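Side-chain contacts in adhesion G-protein coupled receptor G6 (Danio rerio, PDB 6V55), which is an adhesion G-protein coupled receptor linked to myelination, whose calcium-binding extracellular region probably takes part in cell adhesion and in control of signalling: residues A[144-149]-A[241-246]; A[211-216]-A[222-227]; A[566-571]-A[680-685]; A[582-587]-A[675-680]. All coordinates share one frame; numbering follows the deposited sequence.

Contact 1: A[144-149]-A[241-246]; sequences TAFTVC and YTLQSG
Thr144 and Thr242 meet methyl to methyl, and Phe146 and Leu243 meet ring to methyl, where the chain enters strand 145-154 beside the loop segment 241-246. In the first pair, Thr144 and Thr242 lie side by side and point the same way, with CG2 of Thr144 3.8 Å from CG2 of Thr242. The Thr242 methyl stands anti to its backbone N, which leaves OG1 beside that N (chi1 -57°); the hydroxyl is hydrogen-bonded to NZ of Lys217. In the second, Leu243 crosses the Phe146 side chain at about a right angle and brings only its CD1 branch to the ring. That methyl is 3.9 Å from CE2 of Phe146 and equally far from CD2, so it straddles one ring bond, approaching obliquely. On the strand, Phe146 also packs against Leu275 of strand 268-276.

Within the loop, the backbone N of Ser245 donates to OE1 of Gln244 at 3.3 Å, from above the carbonyl plane (41° out of it). No hydrogen bond spans the two segments, and the interface is small, 148 Å² in all. Strand 145-154 belongs to one sheet and the loop leads into strand 248-251 of another, a connection between sheets consistent with the jelly-roll sandwich of the pentraxin family.

Contact 2: A[211-216]-A[222-227]; sequences LCLTWT and IGVYFE. Unlike the reference sequence in segment 222-227: Glu227 (reference Gly).
An antiparallel beta hairpin pairs strand 209-216 with strand 221-226 in the six-stranded sheet of the pentraxin-like domain. The two short segments run at 165° to each other with their axes 4.5 Å apart, and the backbone carries the register. Cys212 and Tyr225 form one hydrogen-bonded pair, the N of Cys212 reaching O of Tyr225 at 3.0 Å and the return bond running from Tyr225 N to Cys212 O. Thr214 and Gly223 form the next, with Thr214 N 2.9 Å from Gly223 O and Gly223 N donating back to Thr214 O. All four bonds are close to straight at hydrogen.

On the face carrying Leu213 and Val224, a non-hydrogen-bonded pair, these two side chains lie alongside one another, CD2 of Leu213 meeting CG2 of Val224 at 4.0 Å. Beyond them Ile222 crosses Trp215 at a slant, its CD1 lying 3.6 Å from CD1 of the Trp215 indole. The indole NE1 is hydrogen-bonded to OG of Ser238, and Ile222 also packs on Leu186 and Ile188 of the facing sheet, which places this side in the sandwich interior.

CB of Cys212 and CB of Tyr225, on the other face, are 3.7 Å apart. With its CG anti to the backbone N (chi1 -160°), the Tyr225 ring leads away from the neighbouring strand, and SG of Cys212 meets it obliquely, 5.1 Å from the ring centroid and 53° off the ring normal.

Contact 3: A[566-571]-A[680-685]; sequences SNVMVS and TGLFQD
Met569 and Leu682 meet at about a right angle, and the CD1 branch of the leucine does most of the touching. This methyl lies 3.7 Å from CG of Met569 and 3.8 Å from CE of the same residue, so the thioether chain bends round it. The bend arises at the last torsion: chi2 is extended, while chi3 of -127° turns CE back to the leucine. The other leucine branch makes a longer approach, CD2 of Leu682 standing 4.2 Å from CG2 of Val568. Leu682 thus divides its two methyls between neighbouring residues of segment 566-571.

A turn takes part on each side. Val568 to Ser571 makes a type I turn as the chain leaves helix 555-568 on its way to helix 573-593, and Thr680 to Phe683 makes another after strand 671-677. The apolar pairs therefore join a helix-helix connection to a loop at the end of a sheet, within a region whose helices and sheets resemble the GAIN domain of adhesion receptors. Phe677 on that sheet packs against Met569 and Leu682 alike.

Within the second segment, the side-chain amide of Gln684 folds back on its own turn: NE2 donates to O of Gly681 at 2.9 Å, with that oxygen near the amide plane. The same NE2 is also hydrogen-bonded to O of Glu573, at the start of helix 573-593.

Contact 4: A[582-587]-A[675-680]; sequences TALKAV and MFFGRT
Val587 extends CG1 anti to its backbone N (chi1 167°), and Met675 keeps its chain extended at chi2 (177°) before bending at chi3 (-133°). These torsions carry the valine methyl and the thioether sulfur together across the gap between helix and strand: CG1 of Val587 lies 3.7 Å from SD of Met675, the two side chains sliding past each other in opposite directions.

The second meeting is at the far end of an aromatic ring. CD2 of Leu584 touches CZ of Phe677 at 3.7 Å and CE2 of the same ring at 3.8 Å, approaching obliquely. CG1 of Val587 comes to the ring as well, though only at 4.5 Å from CZ of Phe677. Leu584 and Val587 are three residues apart and so share one side of the helix, while Met675 and Phe677, two apart on the strand, both direct their CB atoms at it.

Reach accounts for the contact being made wholly by side chains: the axes of the helix and strand segments come no nearer than 12.2 Å, and no hydrogen bond links the segments. Phe683 meets Phe677 edge-to-face, and Ile565 of helix 555-568 packs on Val587. Such packing of a helix over a sheet through buried apolar residues fits the junction of the helical and beta parts of a GAIN domain.

In the fold
The four contacts form two distant pairs. Contacts 1 and 2 lie within the pentraxin-like domain, their centres 14 Å apart, and share a sheet in which strands 145-154 and 209-216 are neighbours; contact 2 is nested inside the loop that contact 1 closes. Contacts 3 and 4 come later in the chain, with centres 8 Å apart, and share Thr680. Here contact 4 is the nested one, and consecutive helices 555-568 and 573-593 serve the pair. About 86 to 90 Å separates the centres of one pair from those of the other, on opposite sides of the chain's centre, consistent with separate modules of a multidomain extracellular region.

Contact 1: A[144-149]-A[241-246]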
loop_
_atom_site.group_PDB
_atom_site.type_symbol
_atom_site.label_atom_id
_atom_site.label_comp_id
_atom_site.label_asym_id
_atom_site.label_seq_id
_atom_site.Cartn_x
_atom_site.Cartn_y
_atom_site.Cartn_z
ATOM N N THR A 144 13.640 40.739 -35.841
ATOM C CA THR A 144 13.427 42.154 -36.111
ATOM C C THR A 144 12.414 42.763 -35.152
ATOM O O THR A 144 12.026 43.926 -35.331
ATOM C CB THR A 144 12.974 42.363 -37.561
ATOM O OG1 THR A 144 11.914 41.451 -37.885
ATOM C CG2 THR A 144 14.130 42.128 -38.488
ATOM N N ALA A 145 11.986 41.993 -34.148
ATOM C CA ALA A 145 11.058 42.350 -33.085
ATOM C C ALA A 145 11.092 41.256 -32.021
ATOM O O ALA A 145 11.250 40.075 -32.340
ATOM C CB ALA A 145 9.619 42.535 -33.584
ATOM N N PHE A 146 10.954 41.654 -30.754
ATOM C CA PHE A 146 10.913 40.697 -29.655
ATOM C C PHE A 146 10.128 41.269 -28.481
ATOM O O PHE A 146 10.051 42.484 -28.297
ATOM C CB PHE A 146 12.326 40.255 -29.179
ATOM C CG PHE A 146 13.231 41.375 -28.647
ATOM C CD1 PHE A 146 13.163 41.826 -27.323
ATOM C CD2 PHE A 146 14.248 41.872 -29.437
ATOM C CE1 PHE A 146 13.995 42.827 -26.860
ATOM C CE2 PHE A 146 15.106 42.869 -28.952
ATOM C CZ PHE A 146 14.969 43.335 -27.675
ATOM N N THR A 147 9.652 40.366 -27.621
ATOM C CA THR A 147 9.259 40.682 -26.250
ATOM C C THR A 147 10.045 39.777 -25.318
ATOM O O THR A 147 10.034 38.558 -25.499
ATOM C CB THR A 147 7.764 40.463 -26.015
ATOM O OG1 THR A 147 7.006 41.233 -26.957
ATOM C CG2 THR A 147 7.387 40.859 -24.595
ATOM N N VAL A 148 10.742 40.349 -24.344
ATOM C CA VAL A 148 11.390 39.564 -23.298
ATOM C C VAL A 148 10.797 39.990 -21.959
ATOM O O VAL A 148 10.660 41.187 -21.693
ATOM C CB VAL A 148 12.933 39.694 -23.336
ATOM C CG1 VAL A 148 13.399 41.136 -23.486
ATOM C CG2 VAL A 148 13.594 39.065 -22.111
ATOM N N CYS A 149 10.366 39.009 -21.151
ATOM C CA CYS A 149 9.906 39.260 -19.789
ATOM C C CYS A 149 10.620 38.354 -18.807
ATOM O O CYS A 149 10.866 37.177 -19.084
ATOM C CB CYS A 149 8.412 39.025 -19.599
ATOM S SG CYS A 149 7.390 39.541 -20.952
ATOM N N TYR A 241 19.648 47.714 -37.309
ATOM C CA TYR A 241 20.178 46.418 -36.920
ATOM C C TYR A 241 19.130 45.323 -37.006
ATOM O O TYR A 241 17.930 45.551 -36.851
ATOM C CB TYR A 241 20.753 46.467 -35.508
ATOM C CG TYR A 241 21.888 47.444 -35.419
ATOM C CD1 TYR A 241 23.110 47.170 -36.026
ATOM C CD2 TYR A 241 21.730 48.666 -34.759
ATOM C CE1 TYR A 241 24.159 48.081 -35.959
ATOM C CE2 TYR A 241 22.768 49.581 -34.688
ATOM C CZ TYR A 241 23.979 49.279 -35.288
ATOM O OH TYR A 241 25.012 50.184 -35.223
ATOM N N THR A 242 19.618 44.117 -37.242
ATOM C CA THR A 242 18.815 42.909 -37.254
ATOM C C THR A 242 19.541 41.889 -36.393
ATOM O O THR A 242 20.762 41.743 -36.503
ATOM C CB THR A 242 18.634 42.393 -38.694
ATOM O OG1 THR A 242 18.045 43.421 -39.508
ATOM C CG2 THR A 242 17.771 41.140 -38.739
ATOM N N LEU A 243 18.812 41.208 -35.520
ATOM C CA LEU A 243 19.438 40.192 -34.686
ATOM C C LEU A 243 19.513 38.893 -35.480
ATOM O O LEU A 243 18.478 38.355 -35.880
ATOM C CB LEU A 243 18.648 40.022 -33.389
ATOM C CG LEU A 243 18.347 41.313 -32.613
ATOM C CD1 LEU A 243 17.512 41.040 -31.368
ATOM C CD2 LEU A 243 19.636 42.027 -32.254
ATOM N N GLN A 244 20.726 38.397 -35.725
ATOM C CA GLN A 244 20.879 37.245 -36.599
ATOM C C GLN A 244 20.527 35.941 -35.886
ATOM O O GLN A 244 20.366 35.880 -34.662
ATOM C CB GLN A 244 22.300 37.155 -37.144
ATOM C CG GLN A 244 22.504 37.762 -38.543
ATOM C CD GLN A 244 21.657 37.112 -39.647
ATOM O OE1 GLN A 244 21.383 35.904 -39.628
ATOM N NE2 GLN A 244 21.258 37.921 -40.633
ATOM N N SER A 245 20.428 34.882 -36.690
ATOM C CA SER A 245 20.090 33.546 -36.225
ATOM C C SER A 245 21.221 32.929 -35.406
ATOM O O SER A 245 22.359 33.421 -35.377
ATOM C CB SER A 245 19.792 32.627 -37.409
ATOM O OG SER A 245 18.414 32.613 -37.722
ATOM N N GLY A 246 20.869 31.828 -34.736
ATOM C CA GLY A 246 21.821 30.858 -34.226
ATOM C C GLY A 246 22.745 31.340 -33.133
ATOM O O GLY A 246 23.911 30.932 -33.090
#

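Contact 2: A[211-216]-A[222-227]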
loop_
_atom_site.group_PDB
_atom_site.type_symbol
_atom_site.label_atom_id
_atom_site.label_comp_id
_atom_site.label_asym_id
_atom_site.label_seq_id
_atom_site.Cartn_x
_atom_site.Cartn_y
_atom_site.Cartn_z
ATOM N N LEU A 211 9.124 42.443 -15.243
ATOM C CA LEU A 211 9.634 43.483 -16.129
ATOM C C LEU A 211 9.637 42.949 -17.555
ATOM O O LEU A 211 10.249 41.909 -17.821
ATOM C CB LEU A 211 11.056 43.909 -15.732
ATOM C CG LEU A 211 11.755 44.804 -16.770
ATOM C CD1 LEU A 211 11.010 46.135 -16.938
ATOM C CD2 LEU A 211 13.227 45.047 -16.424
ATOM N N CYS A 212 8.992 43.678 -18.467
ATOM C CA CYS A 212 8.919 43.317 -19.877
ATOM C C CYS A 212 9.602 44.377 -20.720
ATOM O O CYS A 212 9.444 45.575 -20.473
ATOM C CB CYS A 212 7.485 43.177 -20.357
ATOM S SG CYS A 212 6.417 42.429 -19.140
ATOM N N LEU A 213 10.367 43.931 -21.713
ATOM C CA LEU A 213 11.006 44.810 -22.678
ATOM C C LEU A 213 10.550 44.393 -24.066
ATOM O O LEU A 213 10.584 43.203 -24.386
ATOM C CB LEU A 213 12.533 44.735 -22.551
ATOM C CG LEU A 213 13.070 44.985 -21.130
ATOM C CD1 LEU A 213 14.543 44.689 -21.024
ATOM C CD2 LEU A 213 12.786 46.428 -20.677
ATOM N N THR A 214 10.077 45.353 -24.875
ATOM C CA THR A 214 9.730 45.089 -26.271
ATOM C C THR A 214 10.568 45.970 -27.189
ATOM O O THR A 214 11.127 46.987 -26.768
ATOM C CB THR A 214 8.216 45.291 -26.599
ATOM O OG1 THR A 214 7.909 46.687 -26.781
ATOM C CG2 THR A 214 7.304 44.673 -25.533
ATOM N N TRP A 215 10.654 45.554 -28.453
ATOM C CA TRP A 215 11.385 46.275 -29.486
ATOM C C TRP A 215 10.808 45.863 -30.825
ATOM O O TRP A 215 10.432 44.707 -30.973
ATOM C CB TRP A 215 12.878 45.944 -29.435
ATOM C CG TRP A 215 13.675 46.523 -30.555
ATOM C CD1 TRP A 215 13.990 47.837 -30.742
ATOM C CD2 TRP A 215 14.285 45.804 -31.640
ATOM N NE1 TRP A 215 14.766 47.982 -31.863
ATOM C CE2 TRP A 215 14.955 46.752 -32.442
ATOM C CE3 TRP A 215 14.333 44.450 -32.007
ATOM C CZ2 TRP A 215 15.662 46.395 -33.593
ATOM C CZ3 TRP A 215 15.035 44.097 -33.151
ATOM C CH2 TRP A 215 15.679 45.075 -33.938
ATOM N N THR A 216 10.681 46.810 -31.769
ATOM C CA THR A 216 10.556 46.495 -33.194
ATOM C C THR A 216 11.619 47.255 -33.972
ATOM O O THR A 216 11.968 48.383 -33.622
ATOM C CB THR A 216 9.217 46.879 -33.824
ATOM O OG1 THR A 216 9.109 48.302 -33.849
ATOM C CG2 THR A 216 8.065 46.330 -33.103
ATOM N N ILE A 222 11.153 51.052 -28.467
ATOM C CA ILE A 222 11.302 50.290 -27.233
ATOM C C ILE A 222 10.028 50.446 -26.408
ATOM O O ILE A 222 9.492 51.547 -26.266
ATOM C CB ILE A 222 12.531 50.760 -26.436
ATOM C CG1 ILE A 222 13.713 51.078 -27.363
ATOM C CG2 ILE A 222 12.891 49.742 -25.338
ATOM C CD1 ILE A 222 14.473 49.883 -27.846
ATOM N N GLY A 223 9.531 49.339 -25.873
ATOM C CA GLY A 223 8.444 49.368 -24.911
ATOM C C GLY A 223 8.961 48.804 -23.580
ATOM O O GLY A 223 9.831 47.944 -23.583
ATOM N N VAL A 224 8.459 49.362 -22.485
ATOM C CA VAL A 224 8.802 48.901 -21.139
ATOM C C VAL A 224 7.496 48.686 -20.381
ATOM O O VAL A 224 6.641 49.581 -20.350
ATOM C CB VAL A 224 9.704 49.903 -20.392
ATOM C CG1 VAL A 224 9.939 49.462 -18.960
ATOM C CG2 VAL A 224 11.045 50.039 -21.077
ATOM N N TYR A 225 7.330 47.504 -19.793
ATOM C CA TYR A 225 6.248 47.237 -18.855
ATOM C C TYR A 225 6.852 46.990 -17.472
ATOM O O TYR A 225 7.630 46.046 -17.289
ATOM C CB TYR A 225 5.410 46.054 -19.334
ATOM C CG TYR A 225 4.026 45.971 -18.748
ATOM C CD1 TYR A 225 3.820 45.400 -17.484
ATOM C CD2 TYR A 225 2.919 46.445 -19.458
ATOM C CE1 TYR A 225 2.555 45.314 -16.934
ATOM C CE2 TYR A 225 1.639 46.358 -18.923
ATOM C CZ TYR A 225 1.467 45.791 -17.657
ATOM O OH TYR A 225 0.212 45.696 -17.099
ATOM N N PHE A 226 6.487 47.843 -16.509
ATOM C CA PHE A 226 7.004 47.812 -15.144
ATOM C C PHE A 226 5.984 48.516 -14.258
ATOM O O PHE A 226 5.567 49.636 -14.579
ATOM C CB PHE A 226 8.352 48.517 -15.061
ATOM C CG PHE A 226 9.165 48.222 -13.820
ATOM C CD1 PHE A 226 10.361 48.873 -13.661
ATOM C CD2 PHE A 226 8.799 47.292 -12.838
ATOM C CE1 PHE A 226 11.181 48.664 -12.577
ATOM C CE2 PHE A 226 9.613 47.048 -11.735
ATOM C CZ PHE A 226 10.837 47.759 -11.609
ATOM N N GLU A 227 5.606 47.849 -13.154
ATOM C CA GLU A 227 4.711 48.360 -12.111
ATOM C C GLU A 227 3.333 48.747 -12.665
ATOM O O GLU A 227 2.768 49.771 -12.279
ATOM C CB GLU A 227 5.363 49.524 -11.349
ATOM C CG GLU A 227 6.423 49.045 -10.343
ATOM C CD GLU A 227 7.038 50.169 -9.514
ATOM O OE1 GLU A 227 8.134 49.956 -8.936
ATOM O OE2 GLU A 227 6.423 51.261 -9.449
#

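Contact 3: A[566-571]-A[680-685]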
loop_
_atom_site.group_PDB
_atom_site.type_symbol
_atom_site.label_atom_id
_atom_site.label_comp_id
_atom_site.label_asym_id
_atom_site.label_seq_id
_atom_site.Cartn_x
_atom_site.Cartn_y
_atom_site.Cartn_z
ATOM N N SER A 566 -10.770 -29.777 2.218
ATOM C CA SER A 566 -9.662 -29.834 1.262
ATOM C C SER A 566 -8.484 -28.965 1.690
ATOM O O SER A 566 -7.324 -29.360 1.506
ATOM C CB SER A 566 -10.131 -29.379 -0.112
ATOM O OG SER A 566 -9.084 -29.436 -1.069
ATOM N N ASN A 567 -8.767 -27.796 2.279
ATOM C CA ASN A 567 -7.703 -26.937 2.768
ATOM C C ASN A 567 -7.053 -27.493 4.026
ATOM O O ASN A 567 -5.859 -27.269 4.249
ATOM C CB ASN A 567 -8.244 -25.565 3.087
ATOM C CG ASN A 567 -8.557 -24.755 1.881
ATOM O OD1 ASN A 567 -8.293 -25.165 0.752
ATOM N ND2 ASN A 567 -9.186 -23.604 2.104
ATOM N N VAL A 568 -7.802 -28.205 4.878
ATOM C CA VAL A 568 -7.116 -28.836 6.006
ATOM C C VAL A 568 -6.345 -30.068 5.562
ATOM O O VAL A 568 -5.449 -30.501 6.277
ATOM C CB VAL A 568 -8.017 -29.203 7.207
ATOM C CG1 VAL A 568 -9.012 -28.093 7.525
ATOM C CG2 VAL A 568 -8.704 -30.540 7.057
ATOM N N MET A 569 -6.601 -30.598 4.367
ATOM C CA MET A 569 -5.777 -31.690 3.875
ATOM C C MET A 569 -4.391 -31.252 3.419
ATOM O O MET A 569 -3.526 -32.111 3.254
ATOM C CB MET A 569 -6.459 -32.376 2.715
ATOM C CG MET A 569 -7.488 -33.339 3.139
ATOM S SD MET A 569 -8.237 -34.103 1.706
ATOM C CE MET A 569 -9.885 -33.713 2.222
ATOM N N VAL A 570 -4.156 -29.959 3.173
ATOM C CA VAL A 570 -2.816 -29.544 2.767
ATOM C C VAL A 570 -2.095 -28.941 3.960
ATOM O O VAL A 570 -0.998 -28.385 3.816
ATOM C CB VAL A 570 -2.818 -28.565 1.576
ATOM C CG1 VAL A 570 -3.333 -29.250 0.340
ATOM C CG2 VAL A 570 -3.625 -27.337 1.860
ATOM N N SER A 571 -2.671 -29.087 5.154
ATOM C CA SER A 571 -1.993 -28.662 6.368
ATOM C C SER A 571 -0.927 -29.678 6.737
ATOM O O SER A 571 -0.780 -30.723 6.093
ATOM C CB SER A 571 -2.997 -28.492 7.499
ATOM O OG SER A 571 -3.743 -27.318 7.251
ATOM N N THR A 680 -3.509 -37.883 1.992
ATOM C CA THR A 680 -3.679 -38.989 2.929
ATOM C C THR A 680 -3.516 -38.592 4.386
ATOM O O THR A 680 -3.483 -39.474 5.245
ATOM C CB THR A 680 -2.700 -40.126 2.618
ATOM O OG1 THR A 680 -1.405 -39.810 3.154
ATOM C CG2 THR A 680 -2.600 -40.377 1.116
ATOM N N GLY A 681 -3.446 -37.301 4.697
ATOM C CA GLY A 681 -3.110 -36.891 6.056
ATOM C C GLY A 681 -4.235 -37.013 7.068
ATOM O O GLY A 681 -4.006 -36.752 8.255
ATOM N N LEU A 682 -5.445 -37.341 6.631
ATOM C CA LEU A 682 -6.552 -37.571 7.544
ATOM C C LEU A 682 -6.648 -39.029 7.992
ATOM O O LEU A 682 -7.522 -39.357 8.804
ATOM C CB LEU A 682 -7.881 -37.131 6.891
ATOM C CG LEU A 682 -8.099 -35.676 6.413
ATOM C CD1 LEU A 682 -9.320 -35.580 5.509
ATOM C CD2 LEU A 682 -8.249 -34.716 7.590
ATOM N N PHE A 683 -5.772 -39.906 7.498
ATOM C CA PHE A 683 -5.879 -41.340 7.741
ATOM C C PHE A 683 -4.630 -41.889 8.425
ATOM O O PHE A 683 -4.160 -42.995 8.118
ATOM C CB PHE A 683 -6.144 -42.093 6.439
ATOM C CG PHE A 683 -7.386 -41.654 5.716
ATOM C CD1 PHE A 683 -7.315 -40.689 4.713
ATOM C CD2 PHE A 683 -8.625 -42.214 6.027
ATOM C CE1 PHE A 683 -8.449 -40.284 4.036
ATOM C CE2 PHE A 683 -9.770 -41.809 5.346
ATOM C CZ PHE A 683 -9.676 -40.837 4.350
ATOM N N GLN A 684 -4.094 -41.135 9.379
ATOM C CA GLN A 684 -2.876 -41.531 10.072
ATOM C C GLN A 684 -3.140 -42.660 11.064
ATOM O O GLN A 684 -4.159 -42.674 11.763
ATOM C CB GLN A 684 -2.276 -40.325 10.788
ATOM C CG GLN A 684 -1.956 -39.201 9.824
ATOM C CD GLN A 684 -1.337 -38.013 10.500
ATOM O OE1 GLN A 684 -0.568 -38.163 11.444
ATOM N NE2 GLN A 684 -1.634 -36.821 9.999
ATOM N N ASP A 685 -2.213 -43.616 11.106
ATOM C CA ASP A 685 -2.321 -44.816 11.933
ATOM C C ASP A 685 -0.938 -45.079 12.516
ATOM O O ASP A 685 -0.004 -45.407 11.772
ATOM C CB ASP A 685 -2.805 -46.006 11.102
ATOM C CG ASP A 685 -3.389 -47.140 11.938
ATOM O OD1 ASP A 685 -3.010 -47.324 13.115
ATOM O OD2 ASP A 685 -4.237 -47.883 11.391
#

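Contact 4: A[582-587]-A[675-680]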
loop_
_atom_site.group_PDB
_atom_site.type_symbol
_atom_site.label_atom_id
_atom_site.label_comp_id
_atom_site.label_asym_id
_atom_site.label_seq_id
_atom_site.Cartn_x
_atom_site.Cartn_y
_atom_site.Cartn_z
ATOM N N THR A 582 -13.029 -35.969 13.281
ATOM C CA THR A 582 -14.190 -35.098 13.127
ATOM C C THR A 582 -14.379 -34.686 11.666
ATOM O O THR A 582 -15.509 -34.721 11.148
ATOM C CB THR A 582 -14.021 -33.882 14.035
ATOM O OG1 THR A 582 -13.983 -34.311 15.407
ATOM C CG2 THR A 582 -15.134 -32.899 13.856
ATOM N N ALA A 583 -13.265 -34.376 10.976
ATOM C CA ALA A 583 -13.287 -34.005 9.561
ATOM C C ALA A 583 -13.800 -35.135 8.695
ATOM O O ALA A 583 -14.634 -34.905 7.812
ATOM C CB ALA A 583 -11.886 -33.611 9.090
ATOM N N LEU A 584 -13.341 -36.359 8.969
ATOM C CA LEU A 584 -13.800 -37.520 8.221
ATOM C C LEU A 584 -15.268 -37.796 8.482
ATOM O O LEU A 584 -16.023 -38.044 7.537
ATOM C CB LEU A 584 -12.979 -38.744 8.592
ATOM C CG LEU A 584 -11.639 -38.788 7.870
ATOM C CD1 LEU A 584 -10.865 -40.035 8.355
ATOM C CD2 LEU A 584 -11.804 -38.738 6.349
ATOM N N LYS A 585 -15.696 -37.678 9.745
ATOM C CA LYS A 585 -17.086 -37.950 10.086
ATOM C C LYS A 585 -18.014 -36.846 9.585
ATOM O O LYS A 585 -19.147 -37.145 9.191
ATOM C CB LYS A 585 -17.220 -38.177 11.600
ATOM C CG LYS A 585 -16.762 -39.551 12.087
ATOM C CD LYS A 585 -16.616 -39.592 13.596
ATOM C CE LYS A 585 -16.779 -41.007 14.149
ATOM N NZ LYS A 585 -16.899 -41.031 15.643
ATOM N N ALA A 586 -17.531 -35.592 9.501
ATOM C CA ALA A 586 -18.358 -34.497 8.976
ATOM C C ALA A 586 -18.542 -34.556 7.465
ATOM O O ALA A 586 -19.616 -34.191 6.966
ATOM C CB ALA A 586 -17.759 -33.139 9.327
ATOM N N VAL A 587 -17.503 -34.959 6.725
ATOM C CA VAL A 587 -17.634 -35.201 5.288
ATOM C C VAL A 587 -18.591 -36.364 5.020
ATOM O O VAL A 587 -19.402 -36.312 4.083
ATOM C CB VAL A 587 -16.236 -35.433 4.684
ATOM C CG1 VAL A 587 -16.284 -35.983 3.289
ATOM C CG2 VAL A 587 -15.538 -34.152 4.615
ATOM N N MET A 675 -16.382 -40.929 -2.655
ATOM C CA MET A 675 -15.406 -39.909 -2.269
ATOM C C MET A 675 -14.016 -40.346 -2.710
ATOM O O MET A 675 -13.656 -41.522 -2.583
ATOM C CB MET A 675 -15.380 -39.667 -0.752
ATOM C CG MET A 675 -16.739 -39.482 -0.124
ATOM S SD MET A 675 -16.735 -39.295 1.646
ATOM C CE MET A 675 -18.057 -40.457 2.005
ATOM N N PHE A 676 -13.234 -39.405 -3.229
ATOM C CA PHE A 676 -11.838 -39.653 -3.565
ATOM C C PHE A 676 -10.990 -38.677 -2.766
ATOM O O PHE A 676 -11.175 -37.458 -2.877
ATOM C CB PHE A 676 -11.601 -39.498 -5.072
ATOM C CG PHE A 676 -10.159 -39.612 -5.481
ATOM C CD1 PHE A 676 -9.394 -38.467 -5.744
ATOM C CD2 PHE A 676 -9.574 -40.858 -5.625
ATOM C CE1 PHE A 676 -8.064 -38.574 -6.112
ATOM C CE2 PHE A 676 -8.246 -40.980 -6.007
ATOM C CZ PHE A 676 -7.486 -39.839 -6.242
ATOM N N PHE A 677 -10.064 -39.200 -1.967
ATOM C CA PHE A 677 -9.172 -38.368 -1.166
ATOM C C PHE A 677 -7.819 -38.304 -1.868
ATOM O O PHE A 677 -7.095 -39.301 -1.934
ATOM C CB PHE A 677 -9.040 -38.914 0.252
ATOM C CG PHE A 677 -10.256 -38.689 1.110
ATOM C CD1 PHE A 677 -11.330 -39.579 1.075
ATOM C CD2 PHE A 677 -10.323 -37.591 1.966
ATOM C CE1 PHE A 677 -12.451 -39.377 1.868
ATOM C CE2 PHE A 677 -11.445 -37.382 2.777
ATOM C CZ PHE A 677 -12.504 -38.283 2.724
ATOM N N GLY A 678 -7.490 -37.139 -2.421
ATOM C CA GLY A 678 -6.200 -36.985 -3.069
ATOM C C GLY A 678 -5.030 -36.961 -2.110
ATOM O O GLY A 678 -3.913 -37.304 -2.507
ATOM N N ARG A 679 -5.264 -36.574 -0.857
ATOM C CA ARG A 679 -4.223 -36.470 0.150
ATOM C C ARG A 679 -4.547 -37.414 1.301
ATOM O O ARG A 679 -5.713 -37.743 1.547
ATOM C CB ARG A 679 -4.081 -35.024 0.625
ATOM C CG ARG A 679 -3.526 -34.121 -0.470
ATOM C CD ARG A 679 -2.794 -32.922 0.091
ATOM N NE ARG A 679 -1.696 -33.340 0.950
ATOM C CZ ARG A 679 -0.437 -33.467 0.546
ATOM N NH1 ARG A 679 -0.116 -33.183 -0.714
ATOM N NH2 ARG A 679 0.495 -33.872 1.407
ATOM N N THR A 680 -3.509 -37.883 1.992
ATOM C CA THR A 680 -3.679 -38.989 2.929
ATOM C C THR A 680 -3.516 -38.592 4.386
ATOM O O THR A 680 -3.483 -39.474 5.245
ATOM C CB THR A 680 -2.700 -40.126 2.618
ATOM O OG1 THR A 680 -1.405 -39.810 3.154
ATOM C CG2 THR A 680 -2.600 -40.377 1.116
#